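Lysine-sensitive aspartokinase 3 (Escherichia coli, PDB 2J0W) catalyses the ATP-dependent phosphorylation of L-aspartate to 4-phospho-L-aspartate, the first step of lysine biosynthesis, and is feedback-inhibited by lysine. Local coordinates at residues P157-L162 against A205-E210; L302-N307 against G385-A390; A333-S338 against L365-L370; N46-L51 against D112-H117. One frame throughout, in Å; residues are numbered along the deposited sequence.

Interaction 1: residues P157-L162 against A205-E210; sequences PDIAAL and AALLAE
Leu207 meets three side chains of residues 157-162 at two places: Leu162 at its CB, Pro157 and Ile159 at its CD2 methyl. Its CB lies 3.9 Å from CD2 of Leu162, and the same methyl of Leu162 is equally far, 3.9 Å, from Leu207 O, so it rests partly on the helix backbone. Further out, CD2 of Leu207 is 4.1 Å from CG of the Pro157 ring and 4.3 Å from CD1 of Ile159. Leu207 crosses both Leu162 and Pro157 at about a right angle. A looser contact, 4.4 Å, joins CD1 of Leu162 to CD2 of Leu208. With CG of Leu162 trans to its backbone N (chi1 -176°), the isobutyl group extends across to the second helix.

What positions this face is the start of helix 159-176. Asp158 is its N-cap: OD1 accepts from Ala161 N at 2.7 Å with an N-H...O angle of 160°. Around the contact, Met146 and Pro266 also touch Leu207, while Glu210, one turn further on, forms a salt bridge with Arg269. The arrangement is apolar helix packing within the amino acid kinase domain, joining a capped helix start to helix 200-211, whose first residues, Gly200 and Ser201, line the aspartate pocket.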
loop_
_atom_site.group_PDB
_atom_site.type_symbol
_atom_site.label_atom_id
_atom_site.label_comp_id
_atom_site.label_asym_id
_atom_site.label_seq_id
_atom_site.Cartn_x
_atom_site.Cartn_y
_atom_site.Cartn_z
ATOM N N PRO A 157 -2.661 -10.761 -25.663
ATOM C CA PRO A 157 -2.579 -12.064 -26.329
ATOM C C PRO A 157 -3.402 -13.193 -25.741
ATOM O O PRO A 157 -3.501 -13.329 -24.534
ATOM C CB PRO A 157 -1.080 -12.374 -26.305
ATOM C CG PRO A 157 -0.609 -11.674 -25.072
ATOM C CD PRO A 157 -1.347 -10.354 -25.136
ATOM N N ASP A 158 -4.003 -13.986 -26.625
ATOM C CA ASP A 158 -4.780 -15.162 -26.239
ATOM C C ASP A 158 -3.804 -16.351 -26.393
ATOM O O ASP A 158 -3.654 -16.913 -27.491
ATOM C CB ASP A 158 -5.992 -15.340 -27.178
ATOM C CG ASP A 158 -6.791 -16.619 -26.887
ATOM O OD1 ASP A 158 -6.194 -17.722 -26.881
ATOM O OD2 ASP A 158 -8.018 -16.523 -26.668
ATOM N N ILE A 159 -3.141 -16.717 -25.297
ATOM C CA ILE A 159 -2.164 -17.813 -25.309
ATOM C C ILE A 159 -2.577 -19.145 -25.943
ATOM O O ILE A 159 -1.807 -19.728 -26.719
ATOM C CB ILE A 159 -1.653 -18.110 -23.901
ATOM C CG1 ILE A 159 -1.288 -16.795 -23.215
ATOM C CG2 ILE A 159 -0.420 -19.011 -23.984
ATOM C CD1 ILE A 159 -0.400 -15.889 -24.054
ATOM N N ALA A 160 -3.771 -19.634 -25.614
ATOM C CA ALA A 160 -4.247 -20.894 -26.184
ATOM C C ALA A 160 -4.313 -20.779 -27.702
ATOM O O ALA A 160 -3.712 -21.588 -28.420
ATOM C CB ALA A 160 -5.632 -21.252 -25.630
ATOM N N ALA A 161 -5.038 -19.764 -28.178
ATOM C CA ALA A 161 -5.216 -19.528 -29.612
ATOM C C ALA A 161 -3.878 -19.438 -30.338
ATOM O O ALA A 161 -3.686 -20.038 -31.403
ATOM C CB ALA A 161 -6.026 -18.253 -29.835
ATOM N N LEU A 162 -2.949 -18.697 -29.746
ATOM C CA LEU A 162 -1.621 -18.522 -30.322
ATOM C C LEU A 162 -0.887 -19.854 -30.470
ATOM O O LEU A 162 -0.011 -19.994 -31.324
ATOM C CB LEU A 162 -0.802 -17.594 -29.436
ATOM C CG LEU A 162 0.586 -17.228 -29.926
ATOM C CD1 LEU A 162 0.459 -16.422 -31.198
ATOM C CD2 LEU A 162 1.303 -16.410 -28.871
ATOM N N ALA A 205 8.293 -11.514 -29.482
ATOM C CA ALA A 205 9.379 -12.471 -29.585
ATOM C C ALA A 205 9.280 -13.535 -28.513
ATOM O O ALA A 205 9.455 -14.711 -28.795
ATOM C CB ALA A 205 10.712 -11.760 -29.504
ATOM N N ALA A 206 9.003 -13.125 -27.283
ATOM C CA ALA A 206 8.862 -14.080 -26.193
ATOM C C ALA A 206 7.635 -14.966 -26.417
ATOM O O ALA A 206 7.683 -16.172 -26.180
ATOM C CB ALA A 206 8.732 -13.344 -24.871
ATOM N N LEU A 207 6.543 -14.363 -26.889
ATOM C CA LEU A 207 5.283 -15.077 -27.123
ATOM C C LEU A 207 5.371 -16.246 -28.095
ATOM O O LEU A 207 4.910 -17.354 -27.797
ATOM C CB LEU A 207 4.203 -14.098 -27.608
ATOM C CG LEU A 207 3.798 -13.003 -26.611
ATOM C CD1 LEU A 207 3.068 -11.885 -27.340
ATOM C CD2 LEU A 207 2.938 -13.597 -25.500
ATOM N N LEU A 208 5.949 -15.988 -29.263
ATOM C CA LEU A 208 6.094 -17.010 -30.298
ATOM C C LEU A 208 7.135 -18.056 -29.890
ATOM O O LEU A 208 7.085 -19.212 -30.331
ATOM C CB LEU A 208 6.492 -16.345 -31.620
ATOM C CG LEU A 208 5.519 -15.276 -32.130
ATOM C CD1 LEU A 208 6.266 -14.223 -32.926
ATOM C CD2 LEU A 208 4.455 -15.929 -32.970
ATOM N N ALA A 209 8.076 -17.635 -29.043
ATOM C CA ALA A 209 9.123 -18.522 -28.548
ATOM C C ALA A 209 8.457 -19.580 -27.665
ATOM O O ALA A 209 8.733 -20.777 -27.795
ATOM C CB ALA A 209 10.140 -17.732 -27.748
ATOM N N GLU A 210 7.574 -19.128 -26.778
ATOM C CA GLU A 210 6.853 -20.028 -25.893
ATOM C C GLU A 210 5.932 -20.922 -26.696
ATOM O O GLU A 210 5.913 -22.140 -26.510
ATOM C CB GLU A 210 6.025 -19.237 -24.891
ATOM C CG GLU A 210 4.879 -20.025 -24.293
ATOM C CD GLU A 210 4.267 -19.319 -23.108
ATOM O OE1 GLU A 210 4.045 -18.091 -23.199
ATOM O OE2 GLU A 210 4.005 -19.989 -22.087
#

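Interaction 2: residues L302-N307 against G385-A390; sequences LALRRN and GLALVA
Leu304 and Val389 face each other as a non-hydrogen-bonded antiparallel pair, and Leu304 CD1 makes the apolar centre on their side of the sheet. That methyl lies 4.2 Å from Val389 CG2 and 4.0 Å from Ala387 CB, bridging two residues of the partner strand. The chi1 of Leu304 (172°) carries CG toward the partner strand, and chi2 then sets CD1 3.6 Å from Leu388 O. On the other face sit Ala303 with Ala390 and Arg305 with Leu388; the two alanine CB atoms are 4.4 Å apart.

Both of these latter pairs are hydrogen-bonded, each through two reciprocal bonds. Ala303 N reaches Ala390 O at 2.9 Å, and Arg305 O receives Leu388 N at 2.8 Å from a donor tilted 23° out of the carbonyl plane. The strand axes run at 162°, close to antiparallel, 4.6 Å apart at their closest.

Toward the polar edge, the Arg305 chain bends at chi3, and Leu388 CD2 lies over one guanidinium face, 4.0 Å above its plane and offset toward the rim. The charged end is held by Gln308 through NE, and by Asp340, a residue of the lysine inhibitor site, in a salt bridge to NH1. Strand 386-393 pairs on its other edge with strand 426-432, helix 436-448 packs against Leu302 and Ala387, and Phe254 touches Arg305, Leu388 and Ala390.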
loop_
_atom_site.group_PDB
_atom_site.type_symbol
_atom_site.label_atom_id
_atom_site.label_comp_id
_atom_site.label_asym_id
_atom_site.label_seq_id
_atom_site.Cartn_x
_atom_site.Cartn_y
_atom_site.Cartn_z
ATOM N N LEU A 302 19.091 0.206 -10.785
ATOM C CA LEU A 302 18.094 1.221 -10.515
ATOM C C LEU A 302 17.302 1.385 -11.806
ATOM O O LEU A 302 17.857 1.288 -12.899
ATOM C CB LEU A 302 18.765 2.542 -10.150
ATOM C CG LEU A 302 19.700 2.499 -8.940
ATOM C CD1 LEU A 302 20.426 3.823 -8.823
ATOM C CD2 LEU A 302 18.903 2.200 -7.674
ATOM N N ALA A 303 16.002 1.619 -11.674
ATOM C CA ALA A 303 15.118 1.799 -12.822
ATOM C C ALA A 303 14.285 3.053 -12.612
ATOM O O ALA A 303 13.817 3.327 -11.502
ATOM C CB ALA A 303 14.215 0.589 -12.981
ATOM N N LEU A 304 14.104 3.809 -13.687
ATOM C CA LEU A 304 13.334 5.046 -13.648
ATOM C C LEU A 304 12.085 4.928 -14.515
ATOM O O LEU A 304 12.148 4.440 -15.641
ATOM C CB LEU A 304 14.206 6.192 -14.152
ATOM C CG LEU A 304 13.570 7.562 -14.373
ATOM C CD1 LEU A 304 13.274 8.242 -13.034
ATOM C CD2 LEU A 304 14.539 8.405 -15.198
ATOM N N ARG A 305 10.945 5.350 -13.975
ATOM C CA ARG A 305 9.681 5.328 -14.717
ATOM C C ARG A 305 9.120 6.745 -14.613
ATOM O O ARG A 305 8.681 7.184 -13.552
ATOM C CB ARG A 305 8.707 4.316 -14.110
ATOM C CG ARG A 305 7.722 3.761 -15.120
ATOM C CD ARG A 305 7.004 2.518 -14.600
ATOM N NE ARG A 305 5.997 2.824 -13.582
ATOM C CZ ARG A 305 5.336 1.890 -12.908
ATOM N NH1 ARG A 305 5.578 0.604 -13.148
ATOM N NH2 ARG A 305 4.438 2.234 -11.997
ATOM N N ARG A 306 9.161 7.458 -15.730
ATOM C CA ARG A 306 8.714 8.845 -15.803
ATOM C C ARG A 306 7.231 9.091 -16.023
ATOM O O ARG A 306 6.495 8.214 -16.469
ATOM C CB ARG A 306 9.472 9.562 -16.915
ATOM C CG ARG A 306 10.911 9.831 -16.604
ATOM C CD ARG A 306 11.252 11.217 -17.071
ATOM N NE ARG A 306 12.405 11.758 -16.367
ATOM C CZ ARG A 306 12.394 12.921 -15.725
ATOM N NH1 ARG A 306 11.287 13.655 -15.698
ATOM N NH2 ARG A 306 13.495 13.356 -15.129
ATOM N N ASN A 307 6.827 10.328 -15.740
ATOM C CA ASN A 307 5.451 10.771 -15.909
ATOM C C ASN A 307 4.456 9.906 -15.163
ATOM O O ASN A 307 3.440 9.467 -15.714
ATOM C CB ASN A 307 5.089 10.810 -17.385
ATOM C CG ASN A 307 6.144 11.494 -18.203
ATOM O OD1 ASN A 307 6.605 12.579 -17.846
ATOM N ND2 ASN A 307 6.543 10.864 -19.312
ATOM N N GLY A 385 3.507 14.803 -13.103
ATOM C CA GLY A 385 4.897 15.175 -13.282
ATOM C C GLY A 385 5.774 14.597 -12.196
ATOM O O GLY A 385 6.720 15.233 -11.739
ATOM N N LEU A 386 5.445 13.380 -11.781
ATOM C CA LEU A 386 6.196 12.678 -10.752
ATOM C C LEU A 386 6.886 11.500 -11.430
ATOM O O LEU A 386 6.355 10.936 -12.386
ATOM C CB LEU A 386 5.242 12.179 -9.663
ATOM C CG LEU A 386 4.651 13.202 -8.689
ATOM C CD1 LEU A 386 3.453 12.611 -7.963
ATOM C CD2 LEU A 386 5.722 13.631 -7.692
ATOM N N ALA A 387 8.067 11.133 -10.935
ATOM C CA ALA A 387 8.840 10.028 -11.497
ATOM C C ALA A 387 9.143 8.942 -10.460
ATOM O O ALA A 387 9.515 9.240 -9.322
ATOM C CB ALA A 387 10.140 10.568 -12.086
ATOM N N LEU A 388 8.984 7.681 -10.855
ATOM C CA LEU A 388 9.244 6.562 -9.950
ATOM C C LEU A 388 10.681 6.072 -10.038
ATOM O O LEU A 388 11.222 5.909 -11.135
ATOM C CB LEU A 388 8.335 5.373 -10.264
ATOM C CG LEU A 388 8.686 4.107 -9.463
ATOM C CD1 LEU A 388 8.100 4.227 -8.080
ATOM C CD2 LEU A 388 8.145 2.865 -10.132
ATOM N N VAL A 389 11.294 5.832 -8.881
ATOM C CA VAL A 389 12.653 5.305 -8.833
ATOM C C VAL A 389 12.603 3.966 -8.093
ATOM O O VAL A 389 12.111 3.878 -6.967
ATOM C CB VAL A 389 13.639 6.269 -8.119
ATOM C CG1 VAL A 389 14.988 5.587 -7.933
ATOM C CG2 VAL A 389 13.836 7.519 -8.954
ATOM N N ALA A 390 13.110 2.927 -8.739
ATOM C CA ALA A 390 13.104 1.598 -8.159
ATOM C C ALA A 390 14.497 1.009 -7.989
ATOM O O ALA A 390 15.353 1.182 -8.848
ATOM C CB ALA A 390 12.279 0.682 -9.031
#

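Interaction 3: residues A333-S338 against L365-L370; sequences ARHNIS and LLTQSL
His335, the first of two side chains by which residues 333-338 meet the start of helix 368-377, lays its imidazole against Leu370. CD1 of Leu370 stands over the centre of one ring face, 3.5 Å from the centroid and 4° off the ring normal, a nearly ideal CH-pi geometry. A chi1 of 172° swings Leu370 CG away from its own backbone N, and chi2 then sets CD1 over the ring, while CB lies by the CD2-NE2 bond. The ring edge turns to two hydroxyls. Thr367 OG1 lies in the ring plane, 3.6 Å from His335 CD2, and Ser369 OG makes a weak hydrogen bond with His335 NE2 at 3.4 Å. Thr367 OG1 and Ser369 OG are hydrogen-bonded to each other at 3.0 Å, and Thr367 is the helix N-cap. The other ring nitrogen, ND1, is hydrogen-bonded to Ile331 O, which fixes the rotation of the imidazole.

Both segments lie in the ACT range and within the larger region required for homodimerization, where the loop between helix 321-328 and strand 341-345 packs on the N-terminal end of a later helix.

Ile337 follows, with CD1 meeting Leu370 CD2 tip to tip at 3.3 Å; Leu366 CD2 is a more distant neighbour of that methyl, at 4.4 Å. Ser338, of the lysine site, lies beyond the contact and makes a weak hydrogen bond to Ser321 of the second subunit.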
loop_
_atom_site.group_PDB
_atom_site.type_symbol
_atom_site.label_atom_id
_atom_site.label_comp_id
_atom_site.label_asym_id
_atom_site.label_seq_id
_atom_site.Cartn_x
_atom_site.Cartn_y
_atom_site.Cartn_z
ATOM N N ALA A 333 -11.490 -2.218 -11.020
ATOM C CA ALA A 333 -11.683 -3.552 -11.578
ATOM C C ALA A 333 -12.583 -3.484 -12.797
ATOM O O ALA A 333 -12.537 -4.351 -13.669
ATOM C CB ALA A 333 -12.300 -4.460 -10.536
ATOM N N ARG A 334 -13.414 -2.451 -12.837
ATOM C CA ARG A 334 -14.331 -2.255 -13.946
ATOM C C ARG A 334 -13.579 -1.466 -14.996
ATOM O O ARG A 334 -13.405 -1.928 -16.126
ATOM C CB ARG A 334 -15.562 -1.462 -13.490
ATOM C CG ARG A 334 -16.153 -1.959 -12.178
ATOM C CD ARG A 334 -17.501 -1.326 -11.835
ATOM N NE ARG A 334 -17.883 -1.609 -10.451
ATOM C CZ ARG A 334 -17.752 -2.796 -9.857
ATOM N NH1 ARG A 334 -17.243 -3.833 -10.512
ATOM N NH2 ARG A 334 -18.117 -2.954 -8.593
ATOM N N HIS A 335 -13.125 -0.279 -14.601
ATOM C CA HIS A 335 -12.377 0.603 -15.489
ATOM C C HIS A 335 -11.041 -0.040 -15.835
ATOM O O HIS A 335 -10.262 0.500 -16.618
ATOM C CB HIS A 335 -12.109 1.953 -14.812
ATOM C CG HIS A 335 -13.344 2.732 -14.480
ATOM N ND1 HIS A 335 -14.262 2.315 -13.541
ATOM C CD2 HIS A 335 -13.784 3.934 -14.927
ATOM C CE1 HIS A 335 -15.211 3.227 -13.421
ATOM N NE2 HIS A 335 -14.945 4.220 -14.250
ATOM N N ASN A 336 -10.793 -1.204 -15.249
ATOM C CA ASN A 336 -9.546 -1.934 -15.437
ATOM C C ASN A 336 -8.284 -1.075 -15.483
ATOM O O ASN A 336 -7.558 -1.012 -16.487
ATOM C CB ASN A 336 -9.632 -2.862 -16.649
ATOM C CG ASN A 336 -9.914 -4.301 -16.242
ATOM O OD1 ASN A 336 -10.005 -5.195 -17.082
ATOM N ND2 ASN A 336 -10.048 -4.526 -14.938
ATOM N N ILE A 337 -8.060 -0.419 -14.344
ATOM C CA ILE A 337 -6.917 0.437 -14.078
ATOM C C ILE A 337 -5.994 -0.395 -13.189
ATOM O O ILE A 337 -6.327 -0.673 -12.043
ATOM C CB ILE A 337 -7.354 1.675 -13.296
ATOM C CG1 ILE A 337 -8.235 2.545 -14.186
ATOM C CG2 ILE A 337 -6.144 2.433 -12.785
ATOM C CD1 ILE A 337 -8.722 3.802 -13.511
ATOM N N SER A 338 -4.851 -0.808 -13.717
ATOM C CA SER A 338 -3.920 -1.616 -12.947
ATOM C C SER A 338 -2.862 -0.736 -12.281
ATOM O O SER A 338 -2.312 0.171 -12.912
ATOM C CB SER A 338 -3.261 -2.646 -13.869
ATOM O OG SER A 338 -2.367 -3.499 -13.169
ATOM N N LEU A 365 -5.895 7.824 -18.845
ATOM C CA LEU A 365 -6.259 6.934 -17.745
ATOM C C LEU A 365 -7.462 7.365 -16.914
ATOM O O LEU A 365 -8.405 6.593 -16.737
ATOM C CB LEU A 365 -5.057 6.711 -16.815
ATOM C CG LEU A 365 -3.803 7.579 -16.961
ATOM C CD1 LEU A 365 -3.627 8.499 -15.760
ATOM C CD2 LEU A 365 -2.606 6.658 -17.090
ATOM N N LEU A 366 -7.440 8.595 -16.417
ATOM C CA LEU A 366 -8.532 9.069 -15.580
ATOM C C LEU A 366 -9.759 9.653 -16.267
ATOM O O LEU A 366 -9.835 10.852 -16.526
ATOM C CB LEU A 366 -7.990 10.057 -14.549
ATOM C CG LEU A 366 -6.952 9.410 -13.627
ATOM C CD1 LEU A 366 -6.749 10.292 -12.411
ATOM C CD2 LEU A 366 -7.423 8.021 -13.199
ATOM N N THR A 367 -10.726 8.779 -16.527
ATOM C CA THR A 367 -11.982 9.136 -17.175
ATOM C C THR A 367 -12.935 9.800 -16.173
ATOM O O THR A 367 -12.990 9.413 -15.005
ATOM C CB THR A 367 -12.654 7.877 -17.739
ATOM O OG1 THR A 367 -13.165 7.076 -16.660
ATOM C CG2 THR A 367 -11.633 7.049 -18.518
ATOM N N GLN A 368 -13.684 10.800 -16.630
ATOM C CA GLN A 368 -14.628 11.517 -15.773
ATOM C C GLN A 368 -15.732 10.639 -15.201
ATOM O O GLN A 368 -16.344 10.990 -14.195
ATOM C CB GLN A 368 -15.243 12.686 -16.547
ATOM C CG GLN A 368 -14.204 13.739 -16.988
ATOM C CD GLN A 368 -13.930 14.781 -15.920
ATOM O OE1 GLN A 368 -14.794 15.610 -15.625
ATOM N NE2 GLN A 368 -12.717 14.751 -15.328
ATOM N N SER A 369 -16.006 9.514 -15.854
ATOM C CA SER A 369 -17.036 8.600 -15.364
ATOM C C SER A 369 -16.479 8.051 -14.060
ATOM O O SER A 369 -17.136 8.051 -13.012
ATOM C CB SER A 369 -17.266 7.450 -16.357
ATOM O OG SER A 369 -16.152 6.569 -16.408
ATOM N N LEU A 370 -15.241 7.587 -14.152
ATOM C CA LEU A 370 -14.527 7.045 -13.016
ATOM C C LEU A 370 -14.510 8.048 -11.880
ATOM O O LEU A 370 -15.023 7.791 -10.791
ATOM C CB LEU A 370 -13.083 6.751 -13.406
ATOM C CG LEU A 370 -12.163 6.354 -12.262
ATOM C CD1 LEU A 370 -12.621 5.031 -11.675
ATOM C CD2 LEU A 370 -10.747 6.239 -12.780
#

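Interaction 4: residues N46-L51 against D112-H117; sequences NLLVAL and DELVSH
Leu48 is the main projection of helix 44-51 into helix 108-131, and Leu114 and Val115 form the hollow that receives it. Its two branches part company there. CD2 lies beside Leu114 CD2 at 3.3 Å, while CD1 passes over the partner backbone, 3.6 Å from Val115 O. The stem fits between the two partners, since Leu48 CB is 4.0 Å from both Leu114 CD2 and Val115 CG2. CG of Leu48 lies trans to the carbonyl carbon (chi1 -73°), a setting that sends CD1 toward the backbone of the second helix and CD2 across to the Leu114 side.

The partner helix answers with bumps of its own. CD2 of Leu114 comes within 3.8 Å of Leu48 O, and its other methyl, CD1, approaches Leu51 C at 4.4 Å. Val115 sends CG2 to the other side of the Leu48 stem, to Val49 CG2 at 3.5 Å. Thus Leu114 and Val115 straddle Leu48. The axes run at 154°, nearly antiparallel, and approach to 8.6 Å, with Leu48 and Val115 the nearest CA pair.

Helix 82-102 closes one flank, Ile95 touching Leu48 and Leu98 touching Leu114, and helix 57-75 lies against Leu48 and Leu51. Beyond Val115 come Phe184 and Thr45, both of the aspartate pocket, and the bound aspartate is about 6 Å from the Val115 side chain.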
loop_
_atom_site.group_PDB
_atom_site.type_symbol
_atom_site.label_atom_id
_atom_site.label_comp_id
_atom_site.label_asym_id
_atom_site.label_seq_id
_atom_site.Cartn_x
_atom_site.Cartn_y
_atom_site.Cartn_z
ATOM N N ASN A 46 6.646 6.318 -34.859
ATOM C CA ASN A 46 6.280 7.655 -34.373
ATOM C C ASN A 46 5.626 8.455 -35.510
ATOM O O ASN A 46 4.641 9.165 -35.305
ATOM C CB ASN A 46 7.493 8.447 -33.864
ATOM C CG ASN A 46 8.179 7.795 -32.666
ATOM O OD1 ASN A 46 7.546 7.154 -31.821
ATOM N ND2 ASN A 46 9.488 7.984 -32.584
ATOM N N LEU A 47 6.177 8.350 -36.710
ATOM C CA LEU A 47 5.592 9.081 -37.823
ATOM C C LEU A 47 4.157 8.593 -38.005
ATOM O O LEU A 47 3.210 9.394 -38.021
ATOM C CB LEU A 47 6.418 8.864 -39.096
ATOM C CG LEU A 47 7.712 9.695 -39.090
ATOM C CD1 LEU A 47 8.627 9.316 -40.259
ATOM C CD2 LEU A 47 7.336 11.175 -39.151
ATOM N N LEU A 48 4.012 7.273 -38.099
ATOM C CA LEU A 48 2.712 6.631 -38.273
ATOM C C LEU A 48 1.720 7.003 -37.182
ATOM O O LEU A 48 0.534 7.194 -37.457
ATOM C CB LEU A 48 2.874 5.113 -38.324
ATOM C CG LEU A 48 3.501 4.629 -39.634
ATOM C CD1 LEU A 48 3.665 3.130 -39.606
ATOM C CD2 LEU A 48 2.612 5.048 -40.813
ATOM N N VAL A 49 2.197 7.116 -35.949
ATOM C CA VAL A 49 1.315 7.479 -34.853
ATOM C C VAL A 49 0.885 8.943 -34.987
ATOM O O VAL A 49 -0.265 9.290 -34.718
ATOM C CB VAL A 49 2.005 7.244 -33.488
ATOM C CG1 VAL A 49 1.268 7.998 -32.379
ATOM C CG2 VAL A 49 2.031 5.751 -33.182
ATOM N N ALA A 50 1.797 9.803 -35.416
ATOM C CA ALA A 50 1.449 11.208 -35.566
ATOM C C ALA A 50 0.381 11.359 -36.648
ATOM O O ALA A 50 -0.459 12.258 -36.577
ATOM C CB ALA A 50 2.672 12.013 -35.931
ATOM N N LEU A 51 0.422 10.480 -37.651
ATOM C CA LEU A 51 -0.552 10.525 -38.737
ATOM C C LEU A 51 -1.923 9.986 -38.315
ATOM O O LEU A 51 -2.956 10.445 -38.807
ATOM C CB LEU A 51 -0.041 9.742 -39.928
ATOM C CG LEU A 51 1.087 10.398 -40.715
ATOM C CD1 LEU A 51 1.666 9.388 -41.699
ATOM C CD2 LEU A 51 0.553 11.628 -41.440
ATOM N N ASP A 112 -4.189 1.430 -34.675
ATOM C CA ASP A 112 -3.536 0.126 -34.686
ATOM C C ASP A 112 -3.390 -0.356 -36.125
ATOM O O ASP A 112 -2.362 -0.922 -36.498
ATOM C CB ASP A 112 -4.346 -0.906 -33.881
ATOM C CG ASP A 112 -3.900 -1.006 -32.423
ATOM O OD1 ASP A 112 -3.190 -0.100 -31.944
ATOM O OD2 ASP A 112 -4.270 -1.991 -31.746
ATOM N N GLU A 113 -4.423 -0.124 -36.932
ATOM C CA GLU A 113 -4.411 -0.561 -38.327
ATOM C C GLU A 113 -3.417 0.211 -39.180
ATOM O O GLU A 113 -2.762 -0.349 -40.054
ATOM C CB GLU A 113 -5.796 -0.421 -38.941
ATOM C CG GLU A 113 -5.807 -0.656 -40.452
ATOM C CD GLU A 113 -5.273 -2.020 -40.855
ATOM O OE1 GLU A 113 -5.704 -3.035 -40.266
ATOM O OE2 GLU A 113 -4.432 -2.078 -41.776
ATOM N N LEU A 114 -3.316 1.508 -38.936
ATOM C CA LEU A 114 -2.396 2.319 -39.702
ATOM C C LEU A 114 -0.986 2.076 -39.184
ATOM O O LEU A 114 -0.052 1.901 -39.961
ATOM C CB LEU A 114 -2.773 3.790 -39.554
ATOM C CG LEU A 114 -2.099 4.775 -40.497
ATOM C CD1 LEU A 114 -2.762 6.126 -40.337
ATOM C CD2 LEU A 114 -0.627 4.863 -40.195
ATOM N N VAL A 115 -0.819 2.058 -37.868
ATOM C CA VAL A 115 0.522 1.863 -37.341
ATOM C C VAL A 115 1.083 0.492 -37.652
ATOM O O VAL A 115 2.286 0.321 -37.732
ATOM C CB VAL A 115 0.593 2.097 -35.823
ATOM C CG1 VAL A 115 1.902 1.547 -35.291
ATOM C CG2 VAL A 115 0.504 3.598 -35.509
ATOM N N SER A 116 0.221 -0.487 -37.847
ATOM C CA SER A 116 0.695 -1.824 -38.136
ATOM C C SER A 116 1.583 -1.828 -39.386
ATOM O O SER A 116 2.550 -2.596 -39.471
ATOM C CB SER A 116 -0.495 -2.746 -38.337
ATOM O OG SER A 116 -1.225 -2.318 -39.463
ATOM N N HIS A 117 1.269 -0.961 -40.345
ATOM C CA HIS A 117 2.037 -0.867 -41.592
ATOM C C HIS A 117 3.574 -0.775 -41.491
ATOM O O HIS A 117 4.274 -1.206 -42.412
ATOM C CB HIS A 117 1.504 0.295 -42.434
ATOM C CG HIS A 117 0.171 0.014 -43.056
ATOM N ND1 HIS A 117 -0.980 -0.140 -42.312
ATOM C CD2 HIS A 117 -0.182 -0.214 -44.343
ATOM C CE1 HIS A 117 -1.982 -0.455 -43.114
ATOM N NE2 HIS A 117 -1.524 -0.508 -44.351
#

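Interactions 4 and 1 come first along the chain and both lie in the amino acid kinase range, their centres 23 Å apart: one packs helices beside the aspartate pocket, the other joins helices 159-176 and 200-211. Interactions 2 and 3 follow, in the region required for homodimerization, with interaction 3 nested inside the loop closed by interaction 2. These two are 22 Å apart between centres and about 7 Å between nearest atoms. Interactions 1 and 2 lie on opposite sides of the chain's centre, 30 Å apart. Interactions 1 and 4 thus lie in the part that holds aspartate, interactions 2 and 3 where lysine binds and the dimer forms, with the Ala303 side chain of interaction 2 about 7 Å from ADP.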